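Local coordinates for ribosome maturation protein SDO1 homolog (PDB 2WBM), which probably binds RNA and acts in ribosome maturation, as an archaeal member of the SDO1/SBDS family related to the Shwachman-Bodian-Diamond syndrome protein, at residues Asp77-Glu81 / Glu82-Lys86; Leu94-Thr97 / Pro98-Arg102; Asn126-Ala129 / Arg130-Asn134; Lys161-Asp164 / Glu165-Ile169; Glu225-Gly228 / Gly229-Asp232. All coordinates share one frame; numbering follows the deposited sequence.

Contact 1 of 5, residues Asp77-Glu81 / Glu82-Lys86; sequences DKASE and EAMRK
An N-cap opens helix 81-88: S80 OG accepts from A83 N at 2.9 Å, with an N-H...O angle of 159°. The hydroxyl reaches that N-H because chi1 of 75° sets OG between the backbone N and carbonyl carbon of S80, close to the amides of the first turn. The same OG lies against the methyl of A83, with A83 CB at 3.2 Å. The backbone takes over at once, M84 N donating to S80 O at 3.1 Å and R85 N to E81 O at 2.9 Å. Such a serine cap, supplying an acceptor to an amide that has no preceding turn to pair with, here marks the passage from strand 77-78 into a helix of the SBDS N-terminal domain. On the inner side M84 runs back along the chain, CG at 4.1 Å from A79 CB, and its bend at chi3 (-71°) carries CE toward S80 O and E81 CA. A79 and M84 both also touch F39 of strand 37-43. On the outer side the R85 guanidinium lays one face over E81 O, which stands 3.8 Å above the plane near its centre, while NH1 comes to 3.6 Å from E81 CB. E81 OE1 and R85 NH1 are 4.5 Å apart, beyond a salt bridge, and a water joins them, donating to OE1 and accepting from NH1 in the guanidinium plane.

Contact 2 of 5, residues Leu94-Thr97 / Pro98-Arg102; sequences LEVT and PVILR
T97 and L101, one turn apart on helix 93-103, lie side by side and point the same way, T97 CG2 meeting L101 CD1 at 3.7 Å. This is the tight part of the contact. T97 CG2 is anti to the backbone N (OG1 chi1 -66°), which aims the methyl along the helix at L101 and leaves OG1 to bond back to P93 O. Beneath the pair L101 N donates to T97 O at 2.8 Å with an N-H...O angle of 170°. Next to them the V96 and I100 side chains cross obliquely, V96 CG1 to I100 CD1 at 3.8 Å, over the bond from I100 N to V96 O. P98 belongs to this close-packed part too: it has no N-H to give to the turn before, and its ring instead brings CD to 3.1 Å from L94 O, where the helix kinks. The other side is looser. E95 is exposed and reaches V99 merely through its carbonyl, E95 O to V99 CG2 at 3.8 Å, while its OE1 bonds to T90. V99 N is held by V96 O through a weak bond bent to 122°. A proline kink inside an amphipathic helix, with its buried side packed on strand 28-34 and on helices 45-52 and 60-63, is what this arrangement represents in the SBDS N-terminal domain.

Contact 3 of 5, residues Asn126-Ala129 / Arg130-Asn134; sequences NKIA and REAIN
K127 and E131 form an i to i+4 salt bridge in the last turn of helix 110-131, and K127 can be followed outward to it. Its CB lies 3.8 Å from R130 NH1. CG follows anti to the backbone N (chi1 177°) and packs on V167 of helix 163-174. A bend at chi2 (65°) then turns the chain along the helix, so that CD sits 3.4 Å from R130 NH1 and also nears E131 CG. CE passes beside E131 CG, and NZ finally donates to E131 OE2 at 2.8 Å. The ammonium meets that oxygen from above the carboxylate plane, 39° out of it. The other oxygen of E131, OE1, is bridged to K184 of strand 181-191, so two lysines share the buried carboxylate and would be expected to favour its ionised form. Here, in SBDS domain II, the long helix gives way to strand 132-133: A132 is the first residue to leave helical backbone angles, yet its N still donates to I128 O at 2.9 Å. A132 CB lies against the same I128 O, with I128 CG2 further off at 4.2 Å, and both residues touch F182. R130 folds the opposite way along the helix. Its bend at chi3 lays the guanidinium with one face toward N126 O, which stands 4.0 Å above its centre. The same N126 O accepts from R130 N at 2.8 Å. Past the helix end a water lies within hydrogen-bonding distance of A129 O and A132 O.

Contact 4 of 5, residues Lys161-Asp164 / Glu165-Ile169; sequences KTVD and EQVNI
T162 caps helix 163-174 by a direct hydrogen bond, its OG1 accepting from E165 N at 3.2 Å with an N-H...O angle of 163°. Chi1 of 64° tucks that hydroxyl between the backbone N and carbonyl carbon of T162, and its side chain crosses E165 at about a right angle. Q166 reaches back to the residue before the cap, its NE2 donating to K161 O at 3.0 Å. K161 O lies close to the Q166 amide plane, but NE2 stands 42° above the carbonyl plane of K161. The same NE2 also bonds to D158 O, so its contacts fix the turn of the amide. Water-mediated links form a second group. K161 NZ and E165 OE2, 5.0 Å apart, are joined by one water; another accepts from T162 N and donates to E165 OE1 at 2.7 Å. Van der Waals packing completes the set: the extended K161 chain runs past E165 OE1, and K161 CB touches Q166 CG at 3.7 Å. V163 CG1 meets V167 CG2 at 3.9 Å, on the side that faces helix 110-131. In this first turn of a domain II helix, acceptors supplied by side chain and water take the amides of E165 and T162, while the attraction between K161 and E165 is relayed through solvent and is therefore likely to be modest.

Contact 5 of 5, residues Glu225-Gly228 / Gly229-Asp232; sequences EIPG and GLQD
The chain leaves strand 220-227 at P227 and enters a 3-10 turn through G228 and G229, closed by L230 N donating to P227 O at 3.1 Å. That bond is nearly straight at hydrogen, although L230 N stands 44° above the carbonyl plane of P227. Directly after the turn, Q231 sends its side chain back over it: CG passes 3.3 Å from G228 O, and NE2 donates to the same oxygen at 2.8 Å. G228 O lies close to the Q231 amide plane, only 6° out of it. NE2 also donates to G138 O, so two backbone carbonyls hold the amide in place. Apolar groups flank this polar link. L230 CD1 comes to 4.1 Å from CG of the P227 ring, the two side chains slanting across each other, while L230 CB lies 3.6 Å from P227 O. I226 turns its tip toward the helix start: with chi1 of 61°, CG1 lies between backbone N and carbonyl carbon, and CD1 is carried to 3.8 Å from Q231 CA. With L230 as N-cap residue, helix 231-241 starts directly after the 3-10 turn, a short strand-to-helix connection in the SBDS C-terminal domain. Around it, I226 and Q231 lie on V185 of the paired strand 181-191, I226 and L230 meet F206 of helix 196-206, and P227 and L230 rest against R130 at the end of helix 110-131.

How the contacts relate
The five contacts follow one another along an elongated chain without nesting, from the N-terminal domain through domain II to the C-terminal domain. Contacts 1 and 2 sit on successive helices, 81-88 and 93-103, with centres about 14 Å apart, and touch through M84 and V96. Contacts 3 and 4 lie in domain II, their centres also about 14 Å apart, where K127 and I128 pack on V167 and join helices 110-131 and 163-174. Contacts 3 and 5, with centres about 8 Å apart, reach the same five-stranded sheet and meet where R130, E131 and I133 touch P227, G228 and Q231. The centres of contacts 1 and 5 are about 53 Å apart, so the contacts span the elongated three-domain chain.

Contact 1 of 5, residues Asp77-Glu81 / Glu82-Lys86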
loop_
_atom_site.group_PDB
_atom_site.type_symbol
_atom_site.label_atom_id
_atom_site.label_comp_id
_atom_site.label_asym_id
_atom_site.label_seq_id
_atom_site.Cartn_x
_atom_site.Cartn_y
_atom_site.Cartn_z
ATOM N N ASP A 77 -29.443 13.512 7.851
ATOM C CA ASP A 77 -29.695 14.852 8.378
ATOM C C ASP A 77 -28.512 15.778 8.037
ATOM O O ASP A 77 -27.372 15.458 8.377
ATOM C CB ASP A 77 -29.891 14.702 9.899
ATOM C CG ASP A 77 -30.159 15.999 10.593
ATOM O OD1 ASP A 77 -30.566 16.964 9.916
ATOM O OD2 ASP A 77 -29.988 16.034 11.840
ATOM N N LYS A 78 -28.759 16.916 7.376
ATOM C CA LYS A 78 -27.663 17.759 6.927
ATOM C C LYS A 78 -27.485 19.037 7.714
ATOM O O LYS A 78 -28.438 19.569 8.290
ATOM C CB LYS A 78 -27.828 18.112 5.438
ATOM C CG LYS A 78 -27.664 16.936 4.508
ATOM C CD LYS A 78 -28.542 17.216 3.291
ATOM C CE LYS A 78 -28.191 16.297 2.195
ATOM N NZ LYS A 78 -29.362 16.106 1.344
ATOM N N ALA A 79 -26.248 19.513 7.747
ATOM C CA ALA A 79 -25.899 20.673 8.554
ATOM C C ALA A 79 -26.402 21.980 7.961
ATOM O O ALA A 79 -26.420 22.158 6.737
ATOM C CB ALA A 79 -24.384 20.738 8.781
ATOM N N SER A 80 -26.790 22.899 8.840
ATOM C CA SER A 80 -27.189 24.235 8.408
ATOM C C SER A 80 -25.961 25.051 8.024
ATOM O O SER A 80 -24.862 24.895 8.573
ATOM C CB SER A 80 -27.979 24.968 9.500
ATOM O OG SER A 80 -27.138 25.428 10.546
ATOM N N GLU A 81 -26.159 25.964 7.094
ATOM C CA GLU A 81 -25.082 26.858 6.749
ATOM C C GLU A 81 -24.664 27.701 7.970
ATOM O O GLU A 81 -23.472 27.923 8.186
ATOM C CB GLU A 81 -25.456 27.629 5.478
ATOM C CG GLU A 81 -25.533 26.575 4.328
ATOM C CD GLU A 81 -25.782 27.113 2.941
ATOM O OE1 GLU A 81 -26.123 28.313 2.783
ATOM O OE2 GLU A 81 -25.636 26.300 1.999
ATOM N N GLU A 82 -25.625 28.072 8.818
ATOM C CA GLU A 82 -25.345 28.872 10.002
ATOM C C GLU A 82 -24.435 28.116 10.976
ATOM O O GLU A 82 -23.476 28.678 11.509
ATOM C CB GLU A 82 -26.658 29.263 10.686
ATOM C CG GLU A 82 -26.519 30.196 11.875
ATOM C CD GLU A 82 -27.861 30.497 12.505
ATOM O OE1 GLU A 82 -28.889 29.998 11.992
ATOM O OE2 GLU A 82 -27.890 31.223 13.515
ATOM N N ALA A 83 -24.751 26.844 11.216
ATOM C CA ALA A 83 -23.942 26.019 12.127
ATOM C C ALA A 83 -22.506 25.851 11.609
ATOM O O ALA A 83 -21.544 25.924 12.387
ATOM C CB ALA A 83 -24.586 24.650 12.351
ATOM N N MET A 84 -22.365 25.647 10.301
ATOM C CA MET A 84 -21.026 25.520 9.714
ATOM C C MET A 84 -20.237 26.805 9.836
ATOM O O MET A 84 -19.052 26.763 10.161
ATOM C CB MET A 84 -21.093 25.040 8.265
ATOM C CG MET A 84 -21.481 23.577 8.160
ATOM S SD MET A 84 -21.441 23.003 6.453
ATOM C CE MET A 84 -22.840 23.823 5.706
ATOM N N ARG A 85 -20.893 27.943 9.603
ATOM C CA ARG A 85 -20.233 29.244 9.753
ATOM C C ARG A 85 -19.800 29.461 11.202
ATOM O O ARG A 85 -18.733 30.010 11.456
ATOM C CB ARG A 85 -21.136 30.393 9.283
ATOM C CG ARG A 85 -21.305 30.473 7.767
ATOM C CD ARG A 85 -22.018 31.757 7.328
ATOM N NE ARG A 85 -23.380 31.854 7.867
ATOM C CZ ARG A 85 -24.489 31.530 7.200
ATOM N NH1 ARG A 85 -24.416 31.082 5.947
ATOM N NH2 ARG A 85 -25.676 31.654 7.791
ATOM N N LYS A 86 -20.634 29.040 12.152
ATOM C CA LYS A 86 -20.296 29.190 13.565
ATOM C C LYS A 86 -19.036 28.385 13.916
ATOM O O LYS A 86 -18.148 28.889 14.593
ATOM C CB LYS A 86 -21.484 28.783 14.460
ATOM C CG LYS A 86 -21.261 28.943 15.964
ATOM C CD LYS A 86 -21.276 30.393 16.419
ATOM C CE LYS A 86 -21.277 30.476 17.944
ATOM N NZ LYS A 86 -21.137 31.871 18.414
HETATM O O HOH W 1 -26.495 30.414 4.344
#

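Contact 2 of 5, residues Leu94-Thr97 / Pro98-Arg102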
loop_
_atom_site.group_PDB
_atom_site.type_symbol
_atom_site.label_atom_id
_atom_site.label_comp_id
_atom_site.label_asym_id
_atom_site.label_seq_id
_atom_site.Cartn_x
_atom_site.Cartn_y
_atom_site.Cartn_z
ATOM N N LEU A 94 -16.409 22.206 0.550
ATOM C CA LEU A 94 -15.038 21.937 0.106
ATOM C C LEU A 94 -14.009 22.590 1.037
ATOM O O LEU A 94 -12.832 22.243 1.002
ATOM C CB LEU A 94 -14.828 22.369 -1.355
ATOM C CG LEU A 94 -15.709 21.606 -2.370
ATOM C CD1 LEU A 94 -15.503 22.083 -3.800
ATOM C CD2 LEU A 94 -15.503 20.080 -2.276
ATOM N N GLU A 95 -14.462 23.535 1.857
ATOM C CA GLU A 95 -13.580 24.183 2.832
ATOM C C GLU A 95 -13.764 23.555 4.216
ATOM O O GLU A 95 -12.829 23.509 5.014
ATOM C CB GLU A 95 -13.798 25.700 2.868
ATOM C CG GLU A 95 -13.338 26.414 1.589
ATOM C CD GLU A 95 -13.641 27.907 1.568
ATOM O OE1 GLU A 95 -14.294 28.420 2.503
ATOM O OE2 GLU A 95 -13.221 28.583 0.601
ATOM N N VAL A 96 -14.962 23.059 4.492
ATOM C CA VAL A 96 -15.224 22.376 5.759
ATOM C C VAL A 96 -14.566 20.989 5.791
ATOM O O VAL A 96 -13.989 20.580 6.805
ATOM C CB VAL A 96 -16.742 22.277 6.027
ATOM C CG1 VAL A 96 -17.033 21.351 7.225
ATOM C CG2 VAL A 96 -17.322 23.670 6.264
ATOM N N THR A 97 -14.678 20.265 4.682
ATOM C CA THR A 97 -14.223 18.872 4.629
ATOM C C THR A 97 -12.738 18.651 5.010
ATOM O O THR A 97 -12.444 17.708 5.761
ATOM C CB THR A 97 -14.572 18.228 3.268
ATOM O OG1 THR A 97 -15.994 18.137 3.149
ATOM C CG2 THR A 97 -13.950 16.845 3.142
ATOM N N PRO A 98 -11.805 19.497 4.516
ATOM C CA PRO A 98 -10.395 19.295 4.916
ATOM C C PRO A 98 -10.196 19.395 6.420
ATOM O O PRO A 98 -9.345 18.685 6.967
ATOM C CB PRO A 98 -9.657 20.442 4.223
ATOM C CG PRO A 98 -10.503 20.775 3.038
ATOM C CD PRO A 98 -11.922 20.551 3.486
ATOM N N VAL A 99 -10.976 20.251 7.086
ATOM C CA VAL A 99 -10.899 20.370 8.556
ATOM C C VAL A 99 -11.426 19.088 9.224
ATOM O O VAL A 99 -10.798 18.551 10.152
ATOM C CB VAL A 99 -11.647 21.616 9.091
ATOM C CG1 VAL A 99 -11.439 21.752 10.602
ATOM C CG2 VAL A 99 -11.132 22.880 8.374
ATOM N N ILE A 100 -12.548 18.581 8.730
ATOM C CA ILE A 100 -13.101 17.339 9.279
ATOM C C ILE A 100 -12.098 16.195 9.075
ATOM O O ILE A 100 -11.818 15.425 10.004
ATOM C CB ILE A 100 -14.472 16.986 8.696
ATOM C CG1 ILE A 100 -15.499 18.062 9.071
ATOM C CG2 ILE A 100 -14.926 15.616 9.219
ATOM C CD1 ILE A 100 -16.894 17.817 8.482
ATOM N N LEU A 101 -11.533 16.100 7.873
ATOM C CA LEU A 101 -10.544 15.045 7.591
ATOM C C LEU A 101 -9.281 15.128 8.448
ATOM O O LEU A 101 -8.743 14.104 8.922
ATOM C CB LEU A 101 -10.174 15.042 6.102
ATOM C CG LEU A 101 -11.266 14.521 5.157
ATOM C CD1 LEU A 101 -10.899 14.827 3.720
ATOM C CD2 LEU A 101 -11.487 13.009 5.355
ATOM N N ARG A 102 -8.788 16.346 8.650
ATOM C CA ARG A 102 -7.528 16.510 9.334
ATOM C C ARG A 102 -7.648 16.511 10.851
ATOM O O ARG A 102 -6.715 16.108 11.524
ATOM C CB ARG A 102 -6.806 17.764 8.838
ATOM C CG ARG A 102 -6.260 17.584 7.429
ATOM C CD ARG A 102 -5.926 18.919 6.801
ATOM N NE ARG A 102 -5.282 18.764 5.496
ATOM C CZ ARG A 102 -5.355 19.661 4.517
ATOM N NH1 ARG A 102 -6.054 20.772 4.685
ATOM N NH2 ARG A 102 -4.733 19.443 3.369
#

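Contact 3 of 5, residues Asn126-Ala129 / Arg130-Asn134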
loop_
_atom_site.group_PDB
_atom_site.type_symbol
_atom_site.label_atom_id
_atom_site.label_comp_id
_atom_site.label_asym_id
_atom_site.label_seq_id
_atom_site.Cartn_x
_atom_site.Cartn_y
_atom_site.Cartn_z
ATOM N N ASN A 126 2.162 -9.282 2.252
ATOM C CA ASN A 126 2.772 -9.369 0.930
ATOM C C ASN A 126 3.873 -8.347 0.698
ATOM O O ASN A 126 4.911 -8.679 0.125
ATOM C CB ASN A 126 1.720 -9.327 -0.173
ATOM C CG ASN A 126 0.939 -10.628 -0.271
ATOM O OD1 ASN A 126 1.422 -11.689 0.137
ATOM N ND2 ASN A 126 -0.270 -10.550 -0.797
ATOM N N LYS A 127 3.648 -7.122 1.151
ATOM C CA LYS A 127 4.621 -6.050 0.957
ATOM C C LYS A 127 5.887 -6.345 1.751
ATOM O O LYS A 127 6.995 -6.174 1.241
ATOM C CB LYS A 127 4.029 -4.681 1.349
ATOM C CG LYS A 127 5.020 -3.515 1.243
ATOM C CD LYS A 127 5.448 -3.257 -0.194
ATOM C CE LYS A 127 6.136 -1.908 -0.338
ATOM N NZ LYS A 127 6.723 -1.782 -1.699
ATOM N N ILE A 128 5.730 -6.805 2.993
ATOM C CA ILE A 128 6.894 -7.222 3.782
ATOM C C ILE A 128 7.631 -8.396 3.120
ATOM O O ILE A 128 8.860 -8.357 2.997
ATOM C CB ILE A 128 6.536 -7.545 5.262
ATOM C CG1 ILE A 128 6.009 -6.281 5.956
ATOM C CG2 ILE A 128 7.764 -8.128 5.998
ATOM C CD1 ILE A 128 5.508 -6.500 7.408
ATOM N N ALA A 129 6.888 -9.408 2.667
ATOM C CA ALA A 129 7.495 -10.579 2.024
ATOM C C ALA A 129 8.240 -10.194 0.748
ATOM O O ALA A 129 9.256 -10.795 0.428
ATOM C CB ALA A 129 6.451 -11.628 1.708
ATOM N N ARG A 130 7.711 -9.202 0.033
ATOM C CA ARG A 130 8.313 -8.700 -1.205
ATOM C C ARG A 130 9.628 -7.953 -0.940
ATOM O O ARG A 130 10.617 -8.139 -1.665
ATOM C CB ARG A 130 7.287 -7.797 -1.893
ATOM C CG ARG A 130 7.736 -6.967 -3.070
ATOM C CD ARG A 130 6.539 -6.071 -3.460
ATOM N NE ARG A 130 5.304 -6.858 -3.608
ATOM C CZ ARG A 130 4.104 -6.521 -3.122
ATOM N NH1 ARG A 130 3.930 -5.400 -2.431
ATOM N NH2 ARG A 130 3.062 -7.322 -3.320
ATOM N N GLU A 131 9.650 -7.117 0.098
ATOM C CA GLU A 131 10.791 -6.215 0.295
ATOM C C GLU A 131 11.881 -6.788 1.187
ATOM O O GLU A 131 13.023 -6.337 1.136
ATOM C CB GLU A 131 10.333 -4.859 0.847
ATOM C CG GLU A 131 9.283 -4.127 -0.000
ATOM C CD GLU A 131 9.810 -3.605 -1.339
ATOM O OE1 GLU A 131 11.043 -3.455 -1.527
ATOM O OE2 GLU A 131 8.972 -3.332 -2.216
ATOM N N ALA A 132 11.529 -7.773 2.005
ATOM C CA ALA A 132 12.413 -8.216 3.083
ATOM C C ALA A 132 13.361 -9.347 2.695
ATOM O O ALA A 132 13.083 -10.136 1.788
ATOM C CB ALA A 132 11.611 -8.625 4.298
ATOM N N ILE A 133 14.491 -9.396 3.390
ATOM C CA ILE A 133 15.341 -10.581 3.403
ATOM C C ILE A 133 15.653 -10.953 4.842
ATOM O O ILE A 133 15.435 -10.162 5.758
ATOM C CB ILE A 133 16.671 -10.370 2.649
ATOM C CG1 ILE A 133 17.506 -9.262 3.314
ATOM C CG2 ILE A 133 16.403 -10.104 1.162
ATOM C CD1 ILE A 133 18.994 -9.291 2.946
ATOM N N ASN A 134 16.132 -12.176 5.024
ATOM C CA ASN A 134 16.745 -12.606 6.259
ATOM C C ASN A 134 18.202 -12.158 6.155
ATOM O O ASN A 134 18.936 -12.675 5.315
ATOM C CB ASN A 134 16.649 -14.135 6.350
ATOM C CG ASN A 134 17.266 -14.699 7.614
ATOM O OD1 ASN A 134 18.144 -14.090 8.228
ATOM N ND2 ASN A 134 16.819 -15.887 8.000
HETATM O O HOH W 2 11.067 -11.740 2.232
#

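Contact 4 of 5, residues Lys161-Asp164 / Glu165-Ile169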
loop_
_atom_site.group_PDB
_atom_site.type_symbol
_atom_site.label_atom_id
_atom_site.label_comp_id
_atom_site.label_asym_id
_atom_site.label_seq_id
_atom_site.Cartn_x
_atom_site.Cartn_y
_atom_site.Cartn_z
ATOM N N LYS A 161 -5.404 3.097 8.564
ATOM C CA LYS A 161 -4.050 3.563 8.255
ATOM C C LYS A 161 -3.563 2.926 6.963
ATOM O O LYS A 161 -3.822 1.757 6.710
ATOM C CB LYS A 161 -3.092 3.200 9.387
ATOM C CG LYS A 161 -3.347 3.958 10.677
ATOM C CD LYS A 161 -2.301 3.611 11.711
ATOM C CE LYS A 161 -2.658 4.188 13.071
ATOM N NZ LYS A 161 -1.704 3.680 14.096
ATOM N N THR A 162 -2.863 3.697 6.139
ATOM C CA THR A 162 -2.388 3.164 4.856
ATOM C C THR A 162 -1.477 1.946 5.038
ATOM O O THR A 162 -0.766 1.813 6.047
ATOM C CB THR A 162 -1.660 4.218 4.034
ATOM O OG1 THR A 162 -0.478 4.628 4.732
ATOM C CG2 THR A 162 -2.570 5.444 3.779
ATOM N N VAL A 163 -1.516 1.047 4.062
ATOM C CA VAL A 163 -0.601 -0.100 4.050
ATOM C C VAL A 163 0.860 0.357 4.194
ATOM O O VAL A 163 1.608 -0.220 4.982
ATOM C CB VAL A 163 -0.803 -0.970 2.785
ATOM C CG1 VAL A 163 0.302 -2.006 2.655
ATOM C CG2 VAL A 163 -2.149 -1.656 2.847
ATOM N N ASP A 164 1.242 1.401 3.453
ATOM C CA ASP A 164 2.592 1.979 3.537
ATOM C C ASP A 164 3.019 2.321 4.961
ATOM O O ASP A 164 4.105 1.919 5.395
ATOM C CB ASP A 164 2.712 3.220 2.646
ATOM C CG ASP A 164 2.877 2.872 1.182
ATOM O OD1 ASP A 164 3.260 1.722 0.878
ATOM O OD2 ASP A 164 2.622 3.754 0.335
ATOM N N GLU A 165 2.174 3.056 5.689
ATOM C CA GLU A 165 2.481 3.399 7.073
ATOM C C GLU A 165 2.538 2.165 7.966
ATOM O O GLU A 165 3.432 2.035 8.806
ATOM C CB GLU A 165 1.490 4.414 7.640
ATOM C CG GLU A 165 1.952 5.010 8.962
ATOM C CD GLU A 165 0.840 5.662 9.765
ATOM O OE1 GLU A 165 -0.328 5.670 9.309
ATOM O OE2 GLU A 165 1.145 6.167 10.866
ATOM N N GLN A 166 1.599 1.244 7.789
ATOM C CA GLN A 166 1.552 0.078 8.653
ATOM C C GLN A 166 2.693 -0.897 8.408
ATOM O O GLN A 166 3.132 -1.575 9.334
ATOM C CB GLN A 166 0.226 -0.648 8.528
ATOM C CG GLN A 166 -0.971 0.187 8.951
ATOM C CD GLN A 166 -2.161 -0.685 9.266
ATOM O OE1 GLN A 166 -2.116 -1.494 10.194
ATOM N NE2 GLN A 166 -3.241 -0.518 8.507
ATOM N N VAL A 167 3.169 -0.971 7.166
ATOM C CA VAL A 167 4.285 -1.870 6.865
ATOM C C VAL A 167 5.470 -1.569 7.791
ATOM O O VAL A 167 6.062 -2.486 8.362
ATOM C CB VAL A 167 4.686 -1.779 5.376
ATOM C CG1 VAL A 167 6.126 -2.253 5.160
ATOM C CG2 VAL A 167 3.703 -2.582 4.529
ATOM N N ASN A 168 5.805 -0.291 7.950
ATOM C CA ASN A 168 6.916 0.095 8.830
ATOM C C ASN A 168 6.668 -0.203 10.314
ATOM O O ASN A 168 7.580 -0.618 11.028
ATOM C CB ASN A 168 7.284 1.567 8.639
ATOM C CG ASN A 168 7.810 1.861 7.240
ATOM O OD1 ASN A 168 8.430 1.008 6.589
ATOM N ND2 ASN A 168 7.562 3.077 6.770
ATOM N N ILE A 169 5.437 0.026 10.770
ATOM C CA ILE A 169 5.025 -0.325 12.138
ATOM C C ILE A 169 5.147 -1.837 12.370
ATOM O O ILE A 169 5.742 -2.290 13.355
ATOM C CB ILE A 169 3.565 0.120 12.410
ATOM C CG1 ILE A 169 3.460 1.653 12.348
ATOM C CG2 ILE A 169 3.071 -0.417 13.768
ATOM C CD1 ILE A 169 2.022 2.193 12.353
HETATM O O HOH W 3 0.308 5.727 13.539
HETATM O O HOH W 4 -1.703 6.083 6.988
#

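Contact 5 of 5, residues Glu225-Gly228 / Gly229-Asp232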
loop_
_atom_site.group_PDB
_atom_site.type_symbol
_atom_site.label_atom_id
_atom_site.label_comp_id
_atom_site.label_asym_id
_atom_site.label_seq_id
_atom_site.Cartn_x
_atom_site.Cartn_y
_atom_site.Cartn_z
ATOM N N GLU A 225 18.061 -4.819 -10.322
ATOM C CA GLU A 225 17.869 -4.551 -8.904
ATOM C C GLU A 225 16.414 -4.871 -8.574
ATOM O O GLU A 225 15.491 -4.310 -9.184
ATOM C CB GLU A 225 18.201 -3.098 -8.571
ATOM C CG GLU A 225 17.995 -2.721 -7.123
ATOM C CD GLU A 225 18.650 -1.392 -6.788
ATOM O OE1 GLU A 225 19.887 -1.358 -6.596
ATOM O OE2 GLU A 225 17.921 -0.385 -6.718
ATOM N N ILE A 226 16.215 -5.793 -7.639
ATOM C CA ILE A 226 14.872 -6.203 -7.232
ATOM C C ILE A 226 14.692 -6.077 -5.718
ATOM O O ILE A 226 15.680 -6.105 -4.971
ATOM C CB ILE A 226 14.541 -7.651 -7.677
ATOM C CG1 ILE A 226 15.502 -8.672 -7.040
ATOM C CG2 ILE A 226 14.598 -7.764 -9.216
ATOM C CD1 ILE A 226 15.029 -10.120 -7.154
ATOM N N PRO A 227 13.428 -5.928 -5.257
ATOM C CA PRO A 227 13.137 -6.085 -3.836
ATOM C C PRO A 227 13.648 -7.449 -3.407
ATOM O O PRO A 227 13.447 -8.430 -4.118
ATOM C CB PRO A 227 11.603 -6.035 -3.794
ATOM C CG PRO A 227 11.266 -5.124 -4.925
ATOM C CD PRO A 227 12.213 -5.558 -6.013
ATOM N N GLY A 228 14.343 -7.510 -2.279
ATOM C CA GLY A 228 15.040 -8.741 -1.906
ATOM C C GLY A 228 14.169 -9.967 -1.706
ATOM O O GLY A 228 14.640 -11.098 -1.861
ATOM N N GLY A 229 12.903 -9.759 -1.349
ATOM C CA GLY A 229 11.985 -10.870 -1.093
ATOM C C GLY A 229 11.482 -11.553 -2.353
ATOM O O GLY A 229 10.792 -12.573 -2.258
ATOM N N LEU A 230 11.815 -10.990 -3.516
ATOM C CA LEU A 230 11.355 -11.521 -4.811
ATOM C C LEU A 230 12.368 -12.411 -5.538
ATOM O O LEU A 230 12.137 -12.794 -6.690
ATOM C CB LEU A 230 10.925 -10.380 -5.745
ATOM C CG LEU A 230 9.660 -9.636 -5.302
ATOM C CD1 LEU A 230 9.376 -8.481 -6.234
ATOM C CD2 LEU A 230 8.469 -10.567 -5.211
ATOM N N GLN A 231 13.470 -12.746 -4.872
ATOM C CA GLN A 231 14.548 -13.519 -5.524
ATOM C C GLN A 231 14.047 -14.822 -6.153
ATOM O O GLN A 231 14.389 -15.129 -7.300
ATOM C CB GLN A 231 15.679 -13.816 -4.541
ATOM C CG GLN A 231 16.484 -12.596 -4.127
ATOM C CD GLN A 231 17.425 -12.907 -2.987
ATOM O OE1 GLN A 231 18.409 -13.631 -3.161
ATOM N NE2 GLN A 231 17.125 -12.379 -1.807
ATOM N N ASP A 232 13.229 -15.572 -5.418
ATOM C CA ASP A 232 12.742 -16.865 -5.909
ATOM C C ASP A 232 11.658 -16.728 -6.978
ATOM O O ASP A 232 11.665 -17.471 -7.961
ATOM C CB ASP A 232 12.286 -17.766 -4.756
ATOM C CG ASP A 232 13.426 -18.118 -3.809
ATOM O OD1 ASP A 232 14.560 -18.346 -4.289
ATOM O OD2 ASP A 232 13.192 -18.166 -2.584
#